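Local coordinates for dimethylsulfoniopropionate lyase (PDB 4B29), which probably cleaves dimethylsulfoniopropionate to release dimethyl sulfide, using a metal ion held in a cupin barrel, at residues R46-W51 with L151-Y156; S131-V136 with G210-M215; I68-R73 with L112-W117. All coordinates share one frame; numbering follows the deposited sequence. Where two conformers were deposited one is given.

Contact 1. Residues R46-W51 with L151-Y156. With ZN (zinc ion), chain J; PO4 (phosphate ion), chain B; EDO (1,2-ethanediol), chain F.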
loop_
_atom_site.group_PDB
_atom_site.type_symbol
_atom_site.label_atom_id
_atom_site.label_comp_id
_atom_site.label_asym_id
_atom_site.label_seq_id
_atom_site.Cartn_x
_atom_site.Cartn_y
_atom_site.Cartn_z
ATOM N N ARG A 46 12.083 9.193 -4.481
ATOM C CA ARG A 46 12.769 10.442 -4.130
ATOM C C ARG A 46 12.277 11.616 -4.966
ATOM O O ARG A 46 12.196 12.752 -4.470
ATOM C CB ARG A 46 14.281 10.280 -4.285
ATOM C CG ARG A 46 14.788 9.052 -3.488
ATOM C CD ARG A 46 16.272 9.204 -3.134
ATOM N NE ARG A 46 17.098 9.523 -4.307
ATOM C CZ ARG A 46 17.625 8.620 -5.139
ATOM N NH1 ARG A 46 17.416 7.289 -4.998
ATOM N NH2 ARG A 46 18.366 9.067 -6.128
ATOM N N ALA A 47 11.992 11.343 -6.241
ATOM C CA ALA A 47 11.470 12.396 -7.118
ATOM C C ALA A 47 10.058 12.847 -6.720
ATOM O O ALA A 47 9.694 14.031 -6.957
ATOM C CB ALA A 47 11.466 11.906 -8.599
ATOM N N PHE A 48 9.259 11.939 -6.169
ATOM C CA PHE A 48 7.870 12.223 -5.883
ATOM C C PHE A 48 7.731 13.013 -4.585
ATOM O O PHE A 48 6.909 13.926 -4.493
ATOM C CB PHE A 48 7.139 10.892 -5.743
ATOM C CG PHE A 48 5.619 10.985 -5.631
ATOM C CD1 PHE A 48 4.810 11.106 -6.767
ATOM C CD2 PHE A 48 5.023 10.879 -4.369
ATOM C CE1 PHE A 48 3.387 11.088 -6.636
ATOM C CE2 PHE A 48 3.609 10.860 -4.222
ATOM C CZ PHE A 48 2.797 10.948 -5.360
ATOM N N ALA A 49 8.554 12.676 -3.602
ATOM C CA ALA A 49 8.446 13.365 -2.269
ATOM C C ALA A 49 9.723 13.209 -1.487
ATOM O O ALA A 49 10.345 12.136 -1.521
ATOM C CB ALA A 49 7.276 12.772 -1.476
ATOM N N THR A 50 10.102 14.257 -0.742
ATOM C CA THR A 50 11.202 14.128 0.193
ATOM C C THR A 50 10.720 13.360 1.419
ATOM O O THR A 50 9.587 13.554 1.888
ATOM C CB THR A 50 11.647 15.559 0.609
ATOM O OG1 THR A 50 12.063 16.224 -0.588
ATOM C CG2 THR A 50 12.844 15.504 1.553
ATOM N N TRP A 51 11.571 12.506 1.985
ATOM C CA TRP A 51 11.150 11.783 3.181
ATOM C C TRP A 51 11.062 12.773 4.339
ATOM O O TRP A 51 12.005 13.490 4.543
ATOM C CB TRP A 51 12.195 10.732 3.532
ATOM C CG TRP A 51 11.721 9.799 4.644
ATOM C CD1 TRP A 51 12.074 9.867 5.968
ATOM C CD2 TRP A 51 10.811 8.722 4.518
ATOM N NE1 TRP A 51 11.443 8.871 6.669
ATOM C CE2 TRP A 51 10.671 8.135 5.808
ATOM C CE3 TRP A 51 10.110 8.154 3.432
ATOM C CZ2 TRP A 51 9.851 7.034 6.054
ATOM C CZ3 TRP A 51 9.299 7.022 3.683
ATOM C CH2 TRP A 51 9.169 6.488 4.989
ATOM N N LEU A 151 -8.816 12.411 -5.988
ATOM C CA LEU A 151 -8.105 13.624 -6.388
ATOM C C LEU A 151 -6.545 13.582 -6.199
ATOM O O LEU A 151 -5.820 13.999 -7.067
ATOM C CB LEU A 151 -8.724 14.841 -5.641
ATOM C CG LEU A 151 -8.048 16.172 -5.885
ATOM C CD1 LEU A 151 -8.133 16.628 -7.371
ATOM C CD2 LEU A 151 -8.774 17.213 -4.966
ATOM N N PRO A 152 -6.026 13.120 -5.028
ATOM C CA PRO A 152 -4.574 13.188 -4.825
ATOM C C PRO A 152 -3.824 12.279 -5.803
ATOM O O PRO A 152 -4.385 11.269 -6.282
ATOM C CB PRO A 152 -4.381 12.647 -3.376
ATOM C CG PRO A 152 -5.678 11.939 -3.004
ATOM C CD PRO A 152 -6.745 12.744 -3.790
ATOM N N GLU A 153 -2.636 12.714 -6.135
ATOM C CA GLU A 153 -1.702 11.848 -6.927
ATOM C C GLU A 153 -1.175 10.729 -6.062
ATOM O O GLU A 153 -1.082 10.858 -4.833
ATOM C CB GLU A 153 -0.530 12.684 -7.373
ATOM C CG GLU A 153 -0.962 13.776 -8.428
ATOM C CD GLU A 153 0.176 14.636 -8.819
ATOM O OE1 GLU A 153 1.328 14.355 -8.399
ATOM O OE2 GLU A 153 0.025 15.615 -9.598
ATOM N N GLU A 154 -0.754 9.635 -6.700
ATOM C CA GLU A 154 -0.280 8.489 -5.932
ATOM C C GLU A 154 0.849 7.859 -6.723
ATOM O O GLU A 154 0.870 7.926 -7.950
ATOM C CB GLU A 154 -1.493 7.565 -5.843
ATOM C CG GLU A 154 -1.290 6.188 -5.727
ATOM C CD GLU A 154 -2.591 5.459 -5.495
ATOM O OE1 GLU A 154 -3.379 5.239 -6.436
ATOM O OE2 GLU A 154 -2.801 5.004 -4.379
ATOM N N LEU A 155 1.807 7.279 -6.016
ATOM C CA LEU A 155 2.943 6.565 -6.661
ATOM C C LEU A 155 2.994 5.191 -6.002
ATOM O O LEU A 155 3.366 5.059 -4.822
ATOM C CB LEU A 155 4.251 7.334 -6.450
ATOM C CG LEU A 155 5.487 6.656 -7.090
ATOM C CD1 LEU A 155 5.324 6.481 -8.618
ATOM C CD2 LEU A 155 6.744 7.471 -6.761
ATOM N N TYR A 156 2.590 4.159 -6.758
ATOM C CA TYR A 156 2.680 2.795 -6.259
ATOM C C TYR A 156 4.112 2.272 -6.354
ATOM O O TYR A 156 4.861 2.623 -7.266
ATOM C CB TYR A 156 1.844 1.851 -7.184
ATOM C CG TYR A 156 0.528 1.482 -6.608
ATOM C CD1 TYR A 156 -0.552 2.390 -6.691
ATOM C CD2 TYR A 156 0.332 0.282 -5.950
ATOM C CE1 TYR A 156 -1.819 2.033 -6.163
ATOM C CE2 TYR A 156 -0.891 -0.073 -5.428
ATOM C CZ TYR A 156 -1.953 0.827 -5.493
ATOM O OH TYR A 156 -3.173 0.457 -4.985
HETATM ZN ZN ZN J . -5.334 5.064 -6.149
HETATM P P PO4 B . -5.608 2.814 -4.268
HETATM O O1 PO4 B . -6.600 2.072 -3.423
HETATM O O2 PO4 B . -4.370 3.087 -3.391
HETATM O O3 PO4 B . -5.200 2.040 -5.514
HETATM O O4 PO4 B . -6.142 4.127 -4.739
HETATM C C1 EDO F . -2.070 1.040 -1.444
HETATM O O1 EDO F . -1.957 -0.080 -2.325
HETATM C C2 EDO F . -3.389 0.893 -0.734
HETATM O O2 EDO F . -3.543 2.120 -0.050
#

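Contact 2. Residues S131-V136 with G210-M215. With EDO (1,2-ethanediol), chain F.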
loop_
_atom_site.group_PDB
_atom_site.type_symbol
_atom_site.label_atom_id
_atom_site.label_comp_id
_atom_site.label_asym_id
_atom_site.label_seq_id
_atom_site.Cartn_x
_atom_site.Cartn_y
_atom_site.Cartn_z
ATOM N N SER A 131 3.509 15.915 5.810
ATOM C CA SER A 131 4.381 16.165 4.627
ATOM C C SER A 131 4.231 15.088 3.562
ATOM O O SER A 131 4.505 15.348 2.356
ATOM C CB SER A 131 5.842 16.254 5.037
ATOM O OG SER A 131 6.002 17.387 5.908
ATOM N N LEU A 132 3.716 13.937 3.966
ATOM C CA LEU A 132 3.612 12.825 3.024
ATOM C C LEU A 132 2.529 11.898 3.548
ATOM O O LEU A 132 2.138 12.013 4.713
ATOM C CB LEU A 132 4.943 12.088 3.060
ATOM C CG LEU A 132 5.141 10.986 1.998
ATOM C CD1 LEU A 132 4.663 11.442 0.538
ATOM C CD2 LEU A 132 6.619 10.594 2.071
ATOM N N ARG A 133 2.039 11.008 2.687
ATOM C CA ARG A 133 1.212 9.922 3.175
ATOM C C ARG A 133 1.748 8.640 2.536
ATOM O O ARG A 133 2.052 8.632 1.324
ATOM C CB ARG A 133 -0.226 10.191 2.789
ATOM C CG ARG A 133 -1.186 9.155 3.199
ATOM C CD ARG A 133 -2.599 9.621 2.786
ATOM N NE ARG A 133 -3.639 8.822 3.417
ATOM C CZ ARG A 133 -4.523 8.058 2.791
ATOM N NH1 ARG A 133 -4.492 7.893 1.475
ATOM N NH2 ARG A 133 -5.432 7.430 3.490
ATOM N N VAL A 134 1.902 7.613 3.368
ATOM C CA VAL A 134 2.457 6.323 2.920
ATOM C C VAL A 134 1.441 5.264 3.336
ATOM O O VAL A 134 1.151 5.094 4.522
ATOM C CB VAL A 134 3.784 6.017 3.619
ATOM C CG1 VAL A 134 4.301 4.638 3.110
ATOM C CG2 VAL A 134 4.824 7.063 3.337
ATOM N N THR A 135 0.899 4.532 2.362
ATOM C CA THR A 135 -0.035 3.452 2.670
ATOM C C THR A 135 0.505 2.122 2.145
ATOM O O THR A 135 1.416 2.090 1.318
ATOM C CB THR A 135 -1.455 3.645 2.120
ATOM O OG1 THR A 135 -1.409 3.744 0.678
ATOM C CG2 THR A 135 -2.074 4.914 2.699
ATOM N N VAL A 136 -0.066 1.046 2.666
ATOM C CA VAL A 136 0.361 -0.313 2.266
ATOM C C VAL A 136 -0.900 -1.097 1.936
ATOM O O VAL A 136 -1.902 -1.010 2.667
ATOM C CB VAL A 136 1.117 -1.015 3.468
ATOM C CG1 VAL A 136 1.250 -2.567 3.190
ATOM C CG2 VAL A 136 2.486 -0.387 3.663
ATOM N N GLY A 210 -5.042 12.880 1.746
ATOM C CA GLY A 210 -5.888 12.413 2.847
ATOM C C GLY A 210 -7.229 11.894 2.392
ATOM O O GLY A 210 -7.917 11.199 3.151
ATOM N N ASP A 211 -7.617 12.183 1.134
ATOM C CA ASP A 211 -8.803 11.526 0.561
ATOM C C ASP A 211 -8.576 10.033 0.354
ATOM O O ASP A 211 -7.467 9.598 0.046
ATOM C CB ASP A 211 -9.195 12.093 -0.843
ATOM C CG ASP A 211 -9.716 13.553 -0.792
ATOM O OD1 ASP A 211 -9.910 14.128 0.327
ATOM O OD2 ASP A 211 -9.906 14.142 -1.897
ATOM N N ASP A 212 -9.647 9.272 0.475
ATOM C CA ASP A 212 -9.546 7.840 0.165
ATOM C C ASP A 212 -10.110 7.590 -1.223
ATOM O O ASP A 212 -10.865 8.387 -1.735
ATOM C CB ASP A 212 -10.276 7.012 1.200
ATOM C CG ASP A 212 -9.502 6.942 2.532
ATOM O OD1 ASP A 212 -8.245 7.027 2.524
ATOM O OD2 ASP A 212 -10.164 6.819 3.562
ATOM N N PRO A 213 -9.737 6.453 -1.826
ATOM C CA PRO A 213 -10.279 6.160 -3.148
ATOM C C PRO A 213 -11.790 5.895 -3.078
ATOM O O PRO A 213 -12.312 5.467 -2.021
ATOM C CB PRO A 213 -9.538 4.872 -3.568
ATOM C CG PRO A 213 -9.052 4.253 -2.281
ATOM C CD PRO A 213 -8.803 5.425 -1.325
ATOM N N ARG A 214 -12.466 6.158 -4.184
ATOM C CA ARG A 214 -13.859 5.744 -4.389
ATOM C C ARG A 214 -13.921 4.934 -5.695
ATOM O O ARG A 214 -13.207 5.210 -6.668
ATOM C CB ARG A 214 -14.770 6.982 -4.512
ATOM N N MET A 215 -14.835 3.969 -5.736
ATOM C CA MET A 215 -15.055 3.233 -6.999
ATOM C C MET A 215 -15.598 4.184 -8.053
ATOM O O MET A 215 -16.453 5.060 -7.758
ATOM C CB MET A 215 -16.060 2.088 -6.748
ATOM C CG MET A 215 -15.570 0.985 -5.825
ATOM S SD MET A 215 -14.007 0.290 -6.517
ATOM C CE MET A 215 -13.741 -1.132 -5.496
HETATM C C1 EDO F . -2.070 1.040 -1.444
HETATM O O1 EDO F . -1.957 -0.080 -2.325
HETATM C C2 EDO F . -3.389 0.893 -0.734
HETATM O O2 EDO F . -3.543 2.120 -0.050
HETATM O O HOH W 1 -6.315 5.122 0.938
#

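Contact 3. Residues I68-R73 with L112-W117. With PO4 (phosphate ion), chain E.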
loop_
_atom_site.group_PDB
_atom_site.type_symbol
_atom_site.label_atom_id
_atom_site.label_comp_id
_atom_site.label_asym_id
_atom_site.label_seq_id
_atom_site.Cartn_x
_atom_site.Cartn_y
_atom_site.Cartn_z
ATOM N N ILE A 68 -4.809 -10.509 7.582
ATOM C CA ILE A 68 -3.555 -10.816 8.240
ATOM C C ILE A 68 -3.041 -12.252 7.959
ATOM O O ILE A 68 -1.869 -12.477 7.668
ATOM C CB ILE A 68 -3.657 -10.606 9.768
ATOM C CG1 ILE A 68 -3.822 -9.107 10.069
ATOM C CG2 ILE A 68 -2.377 -11.140 10.473
ATOM C CD1 ILE A 68 -4.212 -8.836 11.529
ATOM N N ASP A 69 -3.937 -13.224 8.082
ATOM C CA ASP A 69 -3.494 -14.606 7.931
ATOM C C ASP A 69 -3.082 -14.913 6.485
ATOM O O ASP A 69 -2.144 -15.669 6.263
ATOM C CB ASP A 69 -4.591 -15.547 8.435
ATOM C CG ASP A 69 -4.716 -15.516 9.971
ATOM O OD1 ASP A 69 -3.760 -15.071 10.700
ATOM O OD2 ASP A 69 -5.791 -15.949 10.445
ATOM N N HIS A 70 -3.748 -14.266 5.531
ATOM C CA HIS A 70 -3.398 -14.448 4.097
ATOM C C HIS A 70 -2.063 -13.841 3.798
ATOM O O HIS A 70 -1.192 -14.465 3.208
ATOM C CB HIS A 70 -4.498 -13.873 3.216
ATOM C CG HIS A 70 -5.817 -14.561 3.400
ATOM N ND1 HIS A 70 -6.083 -15.802 2.860
ATOM C CD2 HIS A 70 -6.934 -14.195 4.074
ATOM C CE1 HIS A 70 -7.316 -16.165 3.182
ATOM N NE2 HIS A 70 -7.854 -15.212 3.926
ATOM N N LEU A 71 -1.850 -12.597 4.252
ATOM C CA LEU A 71 -0.572 -11.974 4.072
ATOM C C LEU A 71 0.555 -12.778 4.708
ATOM O O LEU A 71 1.631 -12.902 4.145
ATOM C CB LEU A 71 -0.611 -10.535 4.666
ATOM C CG LEU A 71 0.738 -9.873 5.010
ATOM C CD1 LEU A 71 1.596 -9.627 3.735
ATOM C CD2 LEU A 71 0.522 -8.492 5.707
ATOM N N THR A 72 0.324 -13.291 5.923
ATOM C CA THR A 72 1.371 -13.961 6.661
ATOM C C THR A 72 1.732 -15.299 5.965
ATOM O O THR A 72 2.904 -15.618 5.828
ATOM C CB THR A 72 0.944 -14.213 8.138
ATOM O OG1 THR A 72 0.691 -12.938 8.748
ATOM C CG2 THR A 72 2.086 -14.927 8.909
ATOM N N ARG A 73 0.727 -16.026 5.521
ATOM C CA ARG A 73 1.001 -17.314 4.828
ATOM C C ARG A 73 1.534 -17.139 3.409
ATOM O O ARG A 73 2.289 -17.993 2.907
ATOM C CB ARG A 73 -0.253 -18.154 4.783
ATOM C CG ARG A 73 -0.460 -18.853 6.119
ATOM C CD ARG A 73 -1.541 -19.929 6.013
ATOM N NE ARG A 73 -2.886 -19.351 6.047
ATOM C CZ ARG A 73 -3.602 -19.008 4.975
ATOM N NH1 ARG A 73 -3.109 -19.168 3.740
ATOM N NH2 ARG A 73 -4.821 -18.495 5.148
ATOM N N LEU A 112 -13.014 -8.703 0.394
ATOM C CA LEU A 112 -12.851 -8.165 1.769
ATOM C C LEU A 112 -12.074 -9.097 2.685
ATOM O O LEU A 112 -11.320 -8.638 3.559
ATOM C CB LEU A 112 -14.212 -7.791 2.374
ATOM C CG LEU A 112 -14.933 -6.638 1.652
ATOM C CD1 LEU A 112 -16.323 -6.415 2.214
ATOM C CD2 LEU A 112 -14.109 -5.315 1.783
ATOM N N ASN A 113 -12.222 -10.419 2.513
ATOM C CA ASN A 113 -11.455 -11.367 3.315
ATOM C C ASN A 113 -9.973 -11.375 3.008
ATOM O O ASN A 113 -9.139 -11.645 3.883
ATOM C CB ASN A 113 -11.969 -12.801 3.070
ATOM C CG ASN A 113 -13.288 -13.070 3.767
ATOM O OD1 ASN A 113 -13.647 -12.414 4.762
ATOM N ND2 ASN A 113 -14.024 -14.056 3.250
ATOM N N ARG A 114 -9.631 -11.138 1.744
ATOM C CA ARG A 114 -8.285 -11.435 1.284
ATOM C C ARG A 114 -7.554 -10.161 0.783
ATOM O O ARG A 114 -6.514 -10.249 0.155
ATOM C CB ARG A 114 -8.319 -12.519 0.166
ATOM C CG ARG A 114 -8.959 -13.807 0.708
ATOM C CD ARG A 114 -8.646 -15.025 -0.196
ATOM N NE ARG A 114 -9.279 -14.811 -1.500
ATOM C CZ ARG A 114 -8.592 -14.651 -2.630
ATOM N NH1 ARG A 114 -7.259 -14.690 -2.617
ATOM N NH2 ARG A 114 -9.244 -14.460 -3.766
ATOM N N PHE A 115 -8.080 -9.013 1.163
ATOM C CA PHE A 115 -7.374 -7.741 0.881
ATOM C C PHE A 115 -7.488 -6.863 2.118
ATOM O O PHE A 115 -8.451 -6.964 2.902
ATOM C CB PHE A 115 -8.001 -7.049 -0.336
ATOM C CG PHE A 115 -8.271 -5.567 -0.137
ATOM C CD1 PHE A 115 -9.493 -5.156 0.398
ATOM C CD2 PHE A 115 -7.299 -4.599 -0.446
ATOM C CE1 PHE A 115 -9.794 -3.798 0.582
ATOM C CE2 PHE A 115 -7.589 -3.211 -0.235
ATOM C CZ PHE A 115 -8.825 -2.839 0.261
ATOM N N GLY A 116 -6.524 -5.973 2.294
ATOM C CA GLY A 116 -6.746 -4.869 3.253
ATOM C C GLY A 116 -5.637 -3.845 3.047
ATOM O O GLY A 116 -4.720 -4.050 2.256
ATOM N N TRP A 117 -5.724 -2.735 3.760
ATOM C CA TRP A 117 -4.675 -1.726 3.651
ATOM C C TRP A 117 -4.502 -1.032 4.998
ATOM O O TRP A 117 -5.388 -1.115 5.871
ATOM C CB TRP A 117 -5.042 -0.666 2.580
ATOM C CG TRP A 117 -6.221 0.196 2.894
ATOM C CD1 TRP A 117 -7.532 -0.128 2.775
ATOM C CD2 TRP A 117 -6.179 1.551 3.386
ATOM N NE1 TRP A 117 -8.332 0.955 3.146
ATOM C CE2 TRP A 117 -7.518 1.989 3.529
ATOM C CE3 TRP A 117 -5.136 2.426 3.702
ATOM C CZ2 TRP A 117 -7.851 3.289 3.978
ATOM C CZ3 TRP A 117 -5.462 3.717 4.162
ATOM C CH2 TRP A 117 -6.815 4.123 4.286
HETATM P P PO4 E . -3.908 -16.123 -0.054
HETATM O O1 PO4 E . -3.932 -16.773 1.349
HETATM O O2 PO4 E . -3.188 -14.786 -0.049
HETATM O O3 PO4 E . -3.033 -16.970 -0.945
HETATM O O4 PO4 E . -5.307 -15.892 -0.609
#

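Contact 1. Residues R46-W51 with L151-Y156
F48 lays its ring over the side chain of L155, and this CH-pi contact is the heart of the junction. L155 CB sits 3.8 Å from the centroid of the F48 ring, only 9° off the ring normal, so a methylene presses on the middle of the face. The leucine then runs back along the phenylalanine, the two side chains passing in opposite directions until L155 CD2 lies 3.6 Å from F48 CB. Holding CG anti to the backbone N (chi1 -172°), F48 carries its ring off the last helical turn and onto the strand. A flat apolar ring suits this buried place, with the E153 carbonyl O at its edge, 3.9 Å from F48 CZ. The acid of E153 extends past the ring, where its OE1 pairs with R205, an arginine that also makes a cation-pi contact with F48. E154, its CB turned away from F48, binds the zinc ion through OE1 at 2.0 Å, and H183 ND1 hydrogen-bonds to that oxygen; H150, H189 and a phosphate oxygen complete the metal site. Helix 43-48 thus packs on strand 153-159, where L203 of strand 198-205 and F182 of strand 180-183 also touch F48.

Contact 2. Residues S131-V136 with G210-M215
The guanidinium of R133 is sandwiched: T135 CG2 lies 3.9 Å above the centre of one face, while G210 CA approaches the opposite face 4.2 Å from its plane and nearer the rim. W204 adds a cation-pi contact. R133 reaches this place by a fully stretched chain, its CG anti to the backbone N, which carries the guanidinium from the strand to the loop of residues 210-213. There its NH2 donates to D212 OD1 in a salt bridge of 3.0 Å. The bond is bent, with an N-H...acceptor angle of 135°, and the carboxylate oxygen stands 30° out of the guanidinium plane. The side chains meet roughly perpendicular, their flat groups turned 36° against each other. R133 engages OD1 alone of the carboxylate, a single bond rather than a paired, two-pronged salt bridge. A water reinforces it, donating to D212 OD1 at 3.1 Å and accepting a weak bond from R133 NH1. Glycine fits position 210 because its backbone angles would force any CB into the carbonyl oxygen before it. Two residues along the strand from R133, T135 OG1 shares a hydrogen bond of 2.8 Å with O2 of a bound ethanediol, and W204 NE1 also hydrogen-bonds to T135 OG1. The whole joins strand 133-139 to the loop leading into strand 214-215. This C-terminal segment passes near the zinc site, with the R133 side chain about 8 Å from the ion and P213 packing on Y145 and H148, consistent with its lying over one end of the cupin barrel.

Contact 3. Residues I68-R73 with L112-W117
H70 is the side chain of helix 67-73 that meets the second segment. Its imidazole receives R114 CG over one face, 3.8 Å from the ring centroid and 14° off the normal, a CH-pi contact in which the aliphatic part of the arginine does the touching. Past the same ring, H70 CD2 comes to 3.4 Å from N113 O of helix 109-114. With CG beside the backbone N (chi1 -62°), the ring projects toward the second segment. Its ND1 is directed to a phosphate ion, probably acquired from the crystallisation liquor, giving to O1 at 2.8 Å with an N-H...acceptor angle of 159° and O1 in the plane of the ring; Y138 OH is a further partner of the ion. The helix lies outside the barrel, where H70 and L71 both rest on Y138 of strand 133-139, and the second segment runs from helix 109-114 into strand 115-122 of the cupin sheet. L71, on the buried side, also packs on A93, as befits an apolar residue there. T72 turns back into its own helix: T72 N at 2.9 Å and T72 OG1 at 2.8 Å both bond to I68 O, from opposite faces of that carbonyl. The R73 chain folds back near its end, sending NH1 toward phosphate O1, a weak bond of 3.5 Å. Across from it, R114 NH1 reaches O4 of the same ion at 3.0 Å, while R114 NH2 is salt-bridged to D110.

In the fold
From the N terminus, residues 46-51, on helix 43-48, are closed against strand 153-159 by contact 1. Contact 3 both opens and closes within that interval: helix 67-73 meets helix 109-114, folding back a stretch containing helices but no strand as the chain enters strand 115-122. Contact 2 starts next, at strand 133-139, but closes only at the loop before strand 214-215, so it crosses contact 1 while following contact 3 in series. All three reach the same mixed sheet. Contacts 1 and 2 touch where A49 packs on L132 and P152 on D211; contacts 2 and 3 touch through W117, which lies against R133, T135 and D212. Contacts 1 and 3 stand on opposite sides of the chain's centre, their centres about 25 Å apart.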